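Local coordinates for adenylate cyclase-like protein (Chlamydia trachomatis, PDB 4QO6), which is a structural protein of the type III secretion system inner membrane ring, this chain being part of its periplasmic region, built of three BON-like domains, at residues K108-A113 with I136-M141; P86-I91 with A114-Y119; S104-T109 with F160-A165; V42-D47 with D70-W75; I171-A176 with V199-A204. All coordinates share one frame; numbering follows the deposited sequence.

Interaction 1: K108-A113 with I136-M141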
# COMPACT_ATOMS: atom_id res chain seq x y z
N LYS A 108 -8.63 7.82 7.46
CA LYS A 108 -9.97 7.70 8.02
C LYS A 108 -10.96 8.12 6.98
O LYS A 108 -11.88 7.39 6.74
CB LYS A 108 -10.11 8.56 9.28
CG LYS A 108 -11.42 8.39 10.02
CD LYS A 108 -11.32 7.36 11.14
CE LYS A 108 -12.70 6.98 11.68
NZ LYS A 108 -12.68 5.71 12.46
N THR A 109 -10.73 9.27 6.33
CA THR A 109 -11.68 9.87 5.39
C THR A 109 -11.05 10.39 4.11
O THR A 109 -9.84 10.54 4.04
CB THR A 109 -12.36 11.10 6.05
OG1 THR A 109 -11.36 12.01 6.53
CG2 THR A 109 -13.26 10.66 7.20
N GLU A 110 -11.89 10.73 3.12
CA GLU A 110 -11.43 11.38 1.86
C GLU A 110 -10.74 12.73 2.07
O GLU A 110 -9.97 13.19 1.21
CB GLU A 110 -12.58 11.61 0.86
CG GLU A 110 -13.10 10.37 0.15
CD GLU A 110 -14.56 10.03 0.50
OE1 GLU A 110 -15.37 10.95 0.81
OE2 GLU A 110 -14.91 8.83 0.44
N GLU A 111 -11.07 13.40 3.19
CA GLU A 111 -10.50 14.70 3.52
C GLU A 111 -9.03 14.53 3.94
O GLU A 111 -8.16 15.29 3.51
CB GLU A 111 -11.31 15.39 4.61
CG GLU A 111 -12.72 15.82 4.16
CD GLU A 111 -13.83 14.80 4.47
OE1 GLU A 111 -14.13 14.57 5.67
OE2 GLU A 111 -14.43 14.23 3.52
N GLN A 112 -8.76 13.54 4.77
CA GLN A 112 -7.39 13.14 5.08
C GLN A 112 -6.60 12.67 3.85
O GLN A 112 -5.40 12.93 3.74
CB GLN A 112 -7.37 12.04 6.10
CG GLN A 112 -7.87 12.43 7.46
CD GLN A 112 -7.32 11.48 8.49
OE1 GLN A 112 -7.85 10.39 8.68
NE2 GLN A 112 -6.20 11.86 9.12
N ALA A 113 -7.28 11.99 2.93
CA ALA A 113 -6.67 11.66 1.64
C ALA A 113 -6.25 12.88 0.85
O ALA A 113 -5.18 12.89 0.25
CB ALA A 113 -7.59 10.78 0.80
N ILE A 136 -8.97 4.12 2.11
CA ILE A 136 -9.80 5.11 2.88
C ILE A 136 -10.87 4.37 3.72
O ILE A 136 -11.72 3.68 3.17
CB ILE A 136 -10.50 6.15 1.97
CG1 ILE A 136 -9.50 6.82 1.00
CG2 ILE A 136 -11.21 7.22 2.81
CD1 ILE A 136 -8.26 7.38 1.67
N GLU A 137 -10.82 4.50 5.03
CA GLU A 137 -11.75 3.76 5.90
C GLU A 137 -13.23 4.04 5.64
O GLU A 137 -14.01 3.12 5.51
CB GLU A 137 -11.39 3.96 7.38
CG GLU A 137 -10.18 3.12 7.81
CD GLU A 137 -9.53 3.57 9.12
OE1 GLU A 137 -10.04 4.52 9.78
OE2 GLU A 137 -8.52 2.94 9.50
N SER A 138 -13.61 5.31 5.50
CA SER A 138 -14.98 5.65 5.14
C SER A 138 -15.44 4.92 3.86
O SER A 138 -16.59 4.54 3.77
CB SER A 138 -15.16 7.17 4.99
OG SER A 138 -14.57 7.66 3.79
N GLN A 139 -14.55 4.70 2.90
CA GLN A 139 -14.95 3.97 1.68
C GLN A 139 -15.16 2.47 1.90
O GLN A 139 -16.07 1.86 1.32
CB GLN A 139 -13.94 4.20 0.54
CG GLN A 139 -14.08 5.59 -0.05
CD GLN A 139 -12.90 6.02 -0.94
OE1 GLN A 139 -12.11 5.19 -1.41
NE2 GLN A 139 -12.79 7.34 -1.18
N VAL A 140 -14.33 1.87 2.73
CA VAL A 140 -14.40 0.42 2.95
C VAL A 140 -15.67 0.10 3.72
O VAL A 140 -16.24 -0.96 3.55
CB VAL A 140 -13.23 -0.08 3.76
CG1 VAL A 140 -13.35 -1.59 4.00
CG2 VAL A 140 -11.93 0.21 3.01
N MET A 141 -16.09 1.05 4.54
CA MET A 141 -17.23 0.87 5.39
C MET A 141 -18.54 0.91 4.56
O MET A 141 -19.39 0.08 4.78
CB MET A 141 -17.24 1.91 6.52
CG MET A 141 -17.55 1.31 7.88
SD MET A 141 -17.94 2.55 9.12
CE MET A 141 -16.31 3.02 9.75
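Lys-108 and Glu-137 lie side by side, their CA atoms 4.8 Å apart, and Thr-109 follows next to Ser-138. One backbone hydrogen bond joins the segments. Ser-138 N donates to Lys-108 O at 3.0 Å. Both segments lead into helices: Thr-109 is the N-cap residue of helix 110-123, and Ile-136 is that of helix 137-150. Thr-109 OG1 accepts a weak capping bond from Gln-112 N.

Ile-136 packs against the start of helix 110-123 with two branches. Its CG2 rests on the Thr-109 to Glu-110 peptide, 3.4 Å from Thr-109 C. Its CD1 meets Ala-113 CB at 3.6 Å. Glu-110 and Gln-139 are joined at their polar ends, with the carboxylate and amide planes only 24° apart. Gln-139 NE2 donates to Glu-110 OE2 at 3.1 Å, on the anti side of the carboxylate. A bend at chi2 (115°) carries the Glu-110 carboxylate there. Lys-108 crosses the end of Glu-137 with its methylene chain: CD is 3.4 Å from Glu-137 OE1. Lys-108 NZ is farther from that oxygen, 3.9 Å, a long salt bridge. Glu-137 OE2 accepts a hydrogen bond from Asn-162 N.

The contact lies between the second and third BON-like domains. It has a small apolar centre with polar groups around it. The buried Glu-137 carboxylate is tied down mainly by a backbone N-H. The loosely paired lysine and the start of its own helix would be expected to favour its charged form.

Interaction 2: P86-I91 with A114-Y119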
# COMPACT_ATOMS: atom_id res chain seq x y z
N PRO A 86 1.46 13.81 12.87
CA PRO A 86 0.41 13.01 13.55
C PRO A 86 -0.75 12.59 12.62
O PRO A 86 -1.29 11.45 12.70
CB PRO A 86 -0.09 13.95 14.65
CG PRO A 86 0.13 15.34 14.07
CD PRO A 86 1.36 15.26 13.19
N GLU A 87 -1.11 13.49 11.71
CA GLU A 87 -2.10 13.18 10.67
C GLU A 87 -1.73 11.90 9.84
O GLU A 87 -2.61 11.12 9.50
CB GLU A 87 -2.29 14.44 9.80
CG GLU A 87 -3.41 14.40 8.75
CD GLU A 87 -4.80 14.75 9.27
OE1 GLU A 87 -5.01 14.76 10.50
OE2 GLU A 87 -5.70 15.00 8.43
N PHE A 88 -0.44 11.65 9.56
CA PHE A 88 -0.06 10.59 8.60
C PHE A 88 0.80 9.45 9.11
O PHE A 88 1.27 8.67 8.32
CB PHE A 88 0.65 11.18 7.38
CG PHE A 88 -0.09 12.32 6.78
CD1 PHE A 88 -1.41 12.18 6.40
CD2 PHE A 88 0.53 13.52 6.58
CE1 PHE A 88 -2.11 13.23 5.85
CE2 PHE A 88 -0.16 14.58 6.04
CZ PHE A 88 -1.48 14.43 5.68
N LYS A 89 0.97 9.30 10.40
CA LYS A 89 2.01 8.39 10.87
C LYS A 89 1.75 6.88 10.51
O LYS A 89 2.74 6.13 10.40
CB LYS A 89 2.38 8.65 12.34
CG LYS A 89 1.24 8.51 13.35
CD LYS A 89 1.79 8.11 14.72
CE LYS A 89 0.87 8.50 15.87
NZ LYS A 89 1.13 9.90 16.29
N GLY A 90 0.50 6.45 10.29
CA GLY A 90 0.24 5.07 9.77
C GLY A 90 0.54 4.85 8.24
O GLY A 90 0.36 3.76 7.70
N ILE A 91 1.00 5.88 7.56
CA ILE A 91 1.31 5.88 6.13
C ILE A 91 2.83 5.67 5.92
O ILE A 91 3.65 6.36 6.51
CB ILE A 91 0.93 7.27 5.55
CG1 ILE A 91 -0.53 7.66 5.87
CG2 ILE A 91 1.25 7.37 4.05
CD1 ILE A 91 -1.56 6.68 5.33
N ALA A 114 -7.09 13.91 0.83
CA ALA A 114 -6.73 15.18 0.19
C ALA A 114 -5.60 15.94 0.91
O ALA A 114 -4.76 16.57 0.25
CB ALA A 114 -7.96 16.08 0.06
N CYS A 115 -5.58 15.90 2.24
CA CYS A 115 -4.48 16.48 3.03
C CYS A 115 -3.11 15.82 2.66
O CYS A 115 -2.08 16.49 2.55
CB CYS A 115 -4.77 16.30 4.52
SG CYS A 115 -3.72 17.20 5.69
N LEU A 116 -3.12 14.50 2.48
CA LEU A 116 -1.90 13.73 2.17
C LEU A 116 -1.39 14.13 0.78
O LEU A 116 -0.20 14.37 0.62
CB LEU A 116 -2.13 12.23 2.28
CG LEU A 116 -0.88 11.35 2.00
CD1 LEU A 116 0.21 11.50 3.07
CD2 LEU A 116 -1.26 9.90 1.82
N ALA A 117 -2.30 14.27 -0.20
CA ALA A 117 -1.92 14.61 -1.57
C ALA A 117 -1.25 15.99 -1.62
O ALA A 117 -0.18 16.14 -2.25
CB ALA A 117 -3.14 14.58 -2.47
N ASP A 118 -1.86 16.97 -0.92
CA ASP A 118 -1.25 18.30 -0.73
C ASP A 118 0.13 18.17 -0.11
O ASP A 118 1.07 18.82 -0.55
CB ASP A 118 -2.04 19.18 0.27
CG ASP A 118 -3.45 19.49 -0.17
OD1 ASP A 118 -3.73 19.39 -1.41
OD2 ASP A 118 -4.26 19.85 0.74
N TYR A 119 0.21 17.41 0.97
CA TYR A 119 1.48 17.23 1.66
C TYR A 119 2.57 16.70 0.68
O TYR A 119 3.69 17.24 0.60
CB TYR A 119 1.26 16.31 2.85
CG TYR A 119 2.45 16.19 3.71
CD1 TYR A 119 2.75 17.18 4.64
CD2 TYR A 119 3.31 15.10 3.59
CE1 TYR A 119 3.90 17.10 5.42
CE2 TYR A 119 4.46 15.03 4.36
CZ TYR A 119 4.74 16.02 5.27
OH TYR A 119 5.90 15.91 6.02
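Phe-88 packs the loop before strand 92-95 against helix 110-123 inside the second BON-like domain. Its ring points at the helix and touches Cys-115, Leu-116 and Tyr-119, residues on one side of consecutive turns.

The ring contacts are of three kinds. The first is CH-pi: Leu-116 CD1 stands over the centre of the Phe-88 ring, 3.8 Å from the centroid and 13° off the normal. The opposite face carries Glu-87 CG, displaced toward the rim. The second is sulfur-aromatic: in one of two modelled conformers, Cys-115 SG approaches obliquely, 3.6 Å from Phe-88 CZ. The third is an aromatic pair: the rings of Phe-88 and Tyr-119 meet obliquely, planes 50° apart. Phe-88 CE2 lies 3.9 Å from Tyr-119 CG.

Aliphatic packing continues the apolar patch toward the sheet. Ile-91 and Leu-116 both touch Leu-107 of strand 100-107, while Leu-82 of helix 71-83 packs on Phe-88, Leu-116 and Tyr-119. No hydrogen bond crosses between the segments. The loop is shaped by a type I turn from Phe-88 to Ile-91, which brings Ile-91 CG2 to 4.2 Å from Leu-116 CD2.

Interaction 3: S104-T109 with F160-A165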
# COMPACT_ATOMS: atom_id res chain seq x y z
N SER A 104 1.35 3.51 0.98
CA SER A 104 0.35 2.55 1.48
C SER A 104 0.02 2.82 2.91
O SER A 104 0.76 3.51 3.57
CB SER A 104 0.86 1.10 1.30
OG SER A 104 1.99 0.93 2.12
N GLY A 105 -1.07 2.22 3.37
CA GLY A 105 -1.63 2.36 4.73
C GLY A 105 -3.11 2.75 4.71
O GLY A 105 -3.74 2.69 3.65
N TYR A 106 -3.64 3.19 5.85
CA TYR A 106 -5.04 3.57 6.04
C TYR A 106 -5.17 5.03 6.41
O TYR A 106 -4.35 5.51 7.13
CB TYR A 106 -5.68 2.74 7.20
CG TYR A 106 -5.72 1.28 6.88
CD1 TYR A 106 -6.71 0.78 6.06
CD2 TYR A 106 -4.73 0.42 7.34
CE1 TYR A 106 -6.71 -0.56 5.70
CE2 TYR A 106 -4.75 -0.92 7.00
CZ TYR A 106 -5.74 -1.40 6.20
OH TYR A 106 -5.75 -2.73 5.86
N LEU A 107 -6.17 5.72 5.90
CA LEU A 107 -6.61 7.04 6.38
C LEU A 107 -8.10 6.88 6.69
O LEU A 107 -8.73 5.92 6.25
CB LEU A 107 -6.42 8.18 5.33
CG LEU A 107 -4.95 8.50 5.00
CD1 LEU A 107 -4.74 9.39 3.80
CD2 LEU A 107 -4.29 9.11 6.22
N LYS A 108 -8.63 7.82 7.46
CA LYS A 108 -9.97 7.70 8.02
C LYS A 108 -10.96 8.12 6.98
O LYS A 108 -11.88 7.39 6.74
CB LYS A 108 -10.11 8.56 9.28
CG LYS A 108 -11.42 8.39 10.02
CD LYS A 108 -11.32 7.36 11.14
CE LYS A 108 -12.70 6.98 11.68
NZ LYS A 108 -12.68 5.71 12.46
N THR A 109 -10.73 9.27 6.33
CA THR A 109 -11.68 9.87 5.39
C THR A 109 -11.05 10.39 4.11
O THR A 109 -9.84 10.54 4.04
CB THR A 109 -12.36 11.10 6.05
OG1 THR A 109 -11.36 12.01 6.53
CG2 THR A 109 -13.26 10.66 7.20
N PHE A 160 -15.00 0.06 10.90
CA PHE A 160 -13.76 -0.32 10.21
C PHE A 160 -12.61 0.63 10.51
O PHE A 160 -12.71 1.83 10.22
CB PHE A 160 -13.95 -0.39 8.72
CG PHE A 160 -12.73 -0.84 8.01
CD1 PHE A 160 -12.37 -2.19 8.03
CD2 PHE A 160 -11.90 0.07 7.35
CE1 PHE A 160 -11.22 -2.61 7.41
CE2 PHE A 160 -10.75 -0.36 6.71
CZ PHE A 160 -10.42 -1.71 6.74
N THR A 161 -11.56 0.12 11.13
CA THR A 161 -10.34 0.91 11.34
C THR A 161 -9.11 0.00 11.26
O THR A 161 -9.10 -1.07 11.84
CB THR A 161 -10.28 1.67 12.70
OG1 THR A 161 -9.79 0.80 13.71
CG2 THR A 161 -11.64 2.21 13.16
N ASN A 162 -8.13 0.44 10.46
CA ASN A 162 -6.82 -0.14 10.40
C ASN A 162 -6.83 -1.58 9.98
O ASN A 162 -6.06 -2.38 10.53
CB ASN A 162 -6.08 0.04 11.71
CG ASN A 162 -4.57 0.10 11.51
OD1 ASN A 162 -4.06 0.92 10.72
ND2 ASN A 162 -3.84 -0.79 12.18
N GLY A 163 -7.68 -1.92 9.00
CA GLY A 163 -7.74 -3.27 8.41
C GLY A 163 -8.67 -4.19 9.20
O GLY A 163 -8.84 -5.38 8.84
N GLU A 164 -9.24 -3.65 10.28
CA GLU A 164 -10.12 -4.42 11.17
C GLU A 164 -11.60 -4.00 11.11
O GLU A 164 -11.98 -2.84 11.40
CB GLU A 164 -9.59 -4.36 12.62
CG GLU A 164 -10.24 -5.39 13.51
CD GLU A 164 -9.79 -5.31 14.95
OE1 GLU A 164 -10.30 -4.44 15.73
OE2 GLU A 164 -8.93 -6.14 15.29
N ALA A 165 -12.40 -4.94 10.63
CA ALA A 165 -13.87 -4.82 10.61
C ALA A 165 -14.53 -5.40 11.89
O ALA A 165 -14.36 -6.59 12.17
CB ALA A 165 -14.39 -5.59 9.41
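The Tyr-106 ring has one face covered by the backbone of Asn-162 and Gly-163. Gly-163 N lies over that face, offset toward the rim, 3.4 Å from Tyr-106 CZ. Asn-162 CA makes a CH-pi contact with the same ring, 4.0 Å from its centroid and 22° off the normal. The Asn-162 amide is turned 65° from the ring plane. Its OD1 comes to 3.5 Å from Tyr-106 CD2. Phe-160 adds a second aromatic group: Tyr-106 CE1 meets the edge of the Phe-160 ring, near its plane, 4.0 Å from Phe-160 CZ.

Tyr-106 CG stands opposite the carbonyl carbon (chi1 -64°), which sends the ring out from strand 100-107 onto the turn. Tyr-106 OH touches Gly-163 CA at 3.3 Å. Its polar partner is Gly-191 O, to which it is hydrogen bonded. The phenol thus ties into a second loop of the same domain as the turn. Farther along, Lys-108 NZ lies beside Thr-161 CG2, 3.7 Å away. No hydrogen bond runs directly between the two segments.

The turn itself is held by paired backbone bonds, Thr-161 N to Glu-164 O and Glu-164 N to Thr-161 O. Asn-162 and Gly-163 both have positive phi. This is a beta hairpin closed by a type I' Asn-Gly turn, linking strands 157-161 and 164-172 of the third BON-like domain, with its tip set on a tyrosine of the second.

Interaction 4: V42-D47 with D70-W75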
# COMPACT_ATOMS: atom_id res chain seq x y z
N VAL A 42 18.46 3.61 -9.13
CA VAL A 42 18.79 2.26 -8.67
C VAL A 42 18.08 1.99 -7.36
O VAL A 42 17.66 2.93 -6.66
CB VAL A 42 20.33 2.01 -8.50
CG1 VAL A 42 21.05 2.17 -9.83
CG2 VAL A 42 20.91 2.97 -7.53
N ARG A 43 17.92 0.69 -7.05
CA ARG A 43 17.28 0.23 -5.76
C ARG A 43 17.92 0.85 -4.48
O ARG A 43 17.19 1.32 -3.61
CB ARG A 43 17.37 -1.31 -5.69
CG ARG A 43 16.73 -1.96 -4.46
CD ARG A 43 16.75 -3.47 -4.50
NE ARG A 43 18.13 -3.95 -4.68
CZ ARG A 43 18.55 -5.20 -4.45
NH1 ARG A 43 17.73 -6.15 -3.99
NH2 ARG A 43 19.84 -5.47 -4.65
N ASN A 44 19.28 0.89 -4.39
CA ASN A 44 20.00 1.37 -3.20
C ASN A 44 21.47 1.71 -3.42
O ASN A 44 22.01 1.46 -4.47
CB ASN A 44 19.86 0.37 -2.04
CG ASN A 44 20.46 -1.00 -2.34
OD1 ASN A 44 21.56 -1.15 -2.85
ND2 ASN A 44 19.73 -2.01 -1.98
N SER A 45 22.11 2.37 -2.45
CA SER A 45 23.51 2.71 -2.57
C SER A 45 24.45 1.49 -2.86
O SER A 45 25.54 1.68 -3.37
CB SER A 45 23.99 3.40 -1.34
OG SER A 45 23.66 2.62 -0.21
N ILE A 46 24.05 0.27 -2.53
CA ILE A 46 24.88 -0.93 -2.89
C ILE A 46 24.82 -1.10 -4.40
O ILE A 46 25.86 -1.03 -5.05
CB ILE A 46 24.48 -2.19 -2.13
CG1 ILE A 46 24.64 -1.94 -0.63
CG2 ILE A 46 25.29 -3.44 -2.57
CD1 ILE A 46 24.03 -3.01 0.23
N ASP A 47 23.62 -1.18 -4.99
CA ASP A 47 23.53 -1.18 -6.43
C ASP A 47 24.25 0.01 -7.10
O ASP A 47 24.84 -0.13 -8.16
CB ASP A 47 22.07 -1.30 -6.91
CG ASP A 47 21.38 -2.57 -6.39
OD1 ASP A 47 22.05 -3.48 -5.83
OD2 ASP A 47 20.15 -2.70 -6.56
N ASP A 70 19.37 7.14 -5.62
CA ASP A 70 19.25 6.01 -4.72
C ASP A 70 17.80 6.00 -4.17
O ASP A 70 17.41 6.79 -3.31
CB ASP A 70 20.30 6.17 -3.63
CG ASP A 70 20.13 5.20 -2.46
OD1 ASP A 70 19.13 4.48 -2.44
OD2 ASP A 70 21.05 5.14 -1.59
N ASP A 71 16.97 5.16 -4.72
CA ASP A 71 15.56 5.17 -4.35
C ASP A 71 15.34 4.89 -2.86
O ASP A 71 14.38 5.43 -2.28
CB ASP A 71 14.77 4.21 -5.21
CG ASP A 71 14.60 4.68 -6.64
OD1 ASP A 71 14.85 5.86 -6.95
OD2 ASP A 71 14.16 3.87 -7.48
N GLU A 72 16.22 4.10 -2.24
CA GLU A 72 16.09 3.77 -0.80
C GLU A 72 16.21 5.01 0.11
O GLU A 72 15.48 5.13 1.07
CB GLU A 72 17.14 2.72 -0.40
CG GLU A 72 16.97 2.05 0.93
CD GLU A 72 18.14 1.10 1.29
OE1 GLU A 72 19.36 1.51 1.45
OE2 GLU A 72 17.81 -0.10 1.40
N ALA A 73 17.18 5.87 -0.18
CA ALA A 73 17.37 7.13 0.53
C ALA A 73 16.11 7.94 0.36
O ALA A 73 15.66 8.53 1.28
CB ALA A 73 18.58 7.92 -0.00
N VAL A 74 15.56 7.94 -0.85
CA VAL A 74 14.30 8.65 -1.15
C VAL A 74 13.09 8.23 -0.35
O VAL A 74 12.51 9.08 0.36
CB VAL A 74 13.94 8.65 -2.63
CG1 VAL A 74 12.64 9.40 -2.84
CG2 VAL A 74 15.07 9.32 -3.47
N TRP A 75 12.73 6.96 -0.35
CA TRP A 75 11.57 6.57 0.47
C TRP A 75 11.83 6.53 1.94
O TRP A 75 10.89 6.72 2.72
CB TRP A 75 10.82 5.30 -0.04
CG TRP A 75 11.60 4.05 -0.15
CD1 TRP A 75 12.13 3.53 -1.28
CD2 TRP A 75 11.91 3.14 0.92
NE1 TRP A 75 12.81 2.35 -0.99
CE2 TRP A 75 12.69 2.08 0.35
CE3 TRP A 75 11.67 3.13 2.28
CZ2 TRP A 75 13.19 1.00 1.13
CZ3 TRP A 75 12.19 2.03 3.08
CH2 TRP A 75 12.92 0.97 2.47
O HOH W 1 14.28 0.96 -3.50
O HOH W 2 17.20 -1.79 -0.68
O HOH W 3 20.95 2.91 0.04
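Asn-44 and Asp-70 are the N-caps of two helices that start side by side at the junction of the first two BON-like domains. A parallel beta bridge pairs Val-42 with Asp-70 just before both segments turn into their helices. Asp-71 N then donates to Val-42 O at 3.0 Å. A weak bond from Glu-72 N to Arg-43 O follows it.

Each cap uses one side-chain oxygen for two N-H groups. Asn-44 OD1 accepts from Asp-47 N at 3.0 Å and weakly from Ile-46 N. Asp-70 OD1 takes weak bonds from Glu-72 N and Ala-73 N. The Asp-70 carboxylate also faces the other helix start, with OD1 3.3 Å from Asn-44 CA. The Asp-71 carboxylate is satisfied by His-41 and Gly-99 N. Arg-43 turns away and grips Asp-47 side-on, using NE and NH2 on its two oxygens.

Waters fill in the polar links. One bridges Arg-43 O and Trp-75 NE1, lying in the indole plane. Another joins Asn-44 ND2 to Glu-72 OE2. A third accepts from Ser-45 N at 2.8 Å and donates to Asp-70 OD2, also at 2.8 Å.

Interaction 5: I171-A176 with V199-A204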
# COMPACT_ATOMS: atom_id res chain seq x y z
N ILE A 171 -28.99 -11.30 14.82
CA ILE A 171 -29.60 -12.06 13.71
C ILE A 171 -30.59 -13.14 14.19
O ILE A 171 -30.49 -13.61 15.34
CB ILE A 171 -28.58 -12.73 12.76
CG1 ILE A 171 -27.70 -13.74 13.48
CG2 ILE A 171 -27.76 -11.69 12.02
CD1 ILE A 171 -26.99 -14.70 12.55
N ASN A 172 -31.50 -13.50 13.29
CA ASN A 172 -32.54 -14.51 13.50
C ASN A 172 -31.85 -15.85 13.50
O ASN A 172 -30.99 -16.05 12.67
CB ASN A 172 -33.52 -14.41 12.32
CG ASN A 172 -34.75 -15.27 12.49
OD1 ASN A 172 -34.68 -16.50 12.41
ND2 ASN A 172 -35.89 -14.63 12.70
N ASN A 173 -32.24 -16.77 14.39
CA ASN A 173 -31.49 -18.04 14.55
C ASN A 173 -31.43 -18.87 13.28
O ASN A 173 -30.40 -19.45 12.95
CB ASN A 173 -32.04 -18.93 15.67
CG ASN A 173 -30.98 -19.84 16.26
OD1 ASN A 173 -30.77 -20.96 15.80
ND2 ASN A 173 -30.29 -19.36 17.29
N LYS A 174 -32.55 -18.91 12.56
CA LYS A 174 -32.57 -19.52 11.24
C LYS A 174 -31.38 -19.09 10.38
O LYS A 174 -30.80 -19.93 9.70
CB LYS A 174 -33.88 -19.18 10.52
CG LYS A 174 -35.10 -19.86 11.13
CD LYS A 174 -36.43 -19.41 10.52
CE LYS A 174 -37.03 -18.18 11.19
NZ LYS A 174 -36.70 -16.91 10.48
N ASP A 175 -30.98 -17.81 10.47
CA ASP A 175 -29.99 -17.19 9.54
C ASP A 175 -28.50 -17.47 9.79
O ASP A 175 -27.67 -16.87 9.14
CB ASP A 175 -30.20 -15.66 9.47
CG ASP A 175 -31.52 -15.25 8.79
OD1 ASP A 175 -32.19 -16.09 8.16
OD2 ASP A 175 -31.88 -14.07 8.87
N ALA A 176 -28.16 -18.38 10.70
CA ALA A 176 -26.76 -18.59 11.08
C ALA A 176 -25.83 -18.95 9.91
O ALA A 176 -24.78 -18.35 9.76
CB ALA A 176 -26.65 -19.64 12.18
N VAL A 199 -21.90 -10.32 16.79
CA VAL A 199 -23.32 -10.43 16.51
C VAL A 199 -24.00 -11.52 17.33
O VAL A 199 -23.56 -12.66 17.36
CB VAL A 199 -23.54 -10.71 15.02
CG1 VAL A 199 -24.98 -11.18 14.72
CG2 VAL A 199 -23.15 -9.45 14.26
N VAL A 200 -25.09 -11.13 17.99
CA VAL A 200 -25.87 -12.09 18.77
C VAL A 200 -26.78 -12.95 17.86
O VAL A 200 -27.44 -12.47 16.93
CB VAL A 200 -26.67 -11.36 19.86
CG1 VAL A 200 -27.54 -12.33 20.68
CG2 VAL A 200 -25.72 -10.59 20.79
N LEU A 201 -26.81 -14.24 18.13
CA LEU A 201 -27.70 -15.16 17.47
C LEU A 201 -29.01 -15.34 18.29
O LEU A 201 -29.02 -15.98 19.34
CB LEU A 201 -26.94 -16.47 17.30
CG LEU A 201 -27.61 -17.58 16.49
CD1 LEU A 201 -27.99 -17.03 15.12
CD2 LEU A 201 -26.69 -18.78 16.36
N LEU A 202 -30.12 -14.76 17.82
CA LEU A 202 -31.37 -14.86 18.58
C LEU A 202 -32.02 -16.20 18.39
O LEU A 202 -32.18 -16.65 17.28
CB LEU A 202 -32.37 -13.80 18.15
CG LEU A 202 -31.90 -12.41 18.48
CD1 LEU A 202 -32.87 -11.41 17.88
CD2 LEU A 202 -31.76 -12.22 19.97
N PRO A 203 -32.41 -16.86 19.49
CA PRO A 203 -33.30 -18.00 19.30
C PRO A 203 -34.74 -17.49 19.15
O PRO A 203 -35.07 -16.37 19.57
CB PRO A 203 -33.14 -18.77 20.59
CG PRO A 203 -33.00 -17.64 21.60
CD PRO A 203 -32.36 -16.46 20.91
N ALA A 204 -35.57 -18.33 18.56
CA ALA A 204 -37.01 -18.13 18.51
C ALA A 204 -37.57 -17.83 19.90
O ALA A 204 -37.26 -18.55 20.86
CB ALA A 204 -37.66 -19.38 17.92
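Ile-171 overlaps Leu-201 across two neighbouring parallel strands, with Ile-171 CD1 3.6 Å from Leu-201 CD1. The strands are the two arms of a beta-alpha-beta unit in the third BON-like domain, with helix 176-187 as the crossover. Ile-171 pairs with Leu-201, and Asn-172 pairs with Leu-202.

Two backbone bonds set this register. Ile-171 N donates to Val-200 O at 2.9 Å. Leu-202 N donates to Ile-171 O at 2.8 Å. Ile-171 therefore uses both its N-H and its carbonyl on the same neighbouring strand, as is usual for a parallel pair.

The side chains of Ile-171 and Leu-201 lie on one face of the sheet. Ile-171 places CG1 between its nitrogen and its carbonyl carbon (chi1 61°), which leaves CG2 to meet Val-199 CG1 at 3.9 Å. These two side chains cross at about a right angle. Phe-179 of the crossover helix touches both of them, so the Ile-171 and Val-199 side of this face is covered by that helix. Leu-202 lies on the other face, at the surface, and rests its CB 3.4 Å from Ile-171 O.

Past the strand end, the chain 173-175 makes a short 3-10 turn before the helix. Asp-175 N bonds back to Asn-172 O there. Asn-173 ND2 lies near Leu-201 CG, though this side chain is tightly placed and its position is less sure. Ala-176 extends the apolar contact, its CB 4.2 Å from Leu-201 CD1.

How the interactions relate
The five contacts follow an elongated chain of three BON-like domains. Interaction 4 lies at the first junction, and interactions 1 and 3 at the second. Those two have centres only about 8 Å apart. They share Lys-108 and Thr-109, and a probable hydrogen bond of 2.8 Å between Glu-137 N and Leu-107 O also joins them. Interaction 2 lies within the middle domain. It touches interaction 1 through Gln-112 NE2 and Glu-87 OE2, 3.3 Å apart, and interaction 3 through Ile-91 and Leu-107. Interaction 5 belongs to the same sheet as the hairpin of interaction 3, with centres about 29 Å apart. Interactions 4 and 5 have centres about 55 Å apart, on opposite sides of the chain's centre.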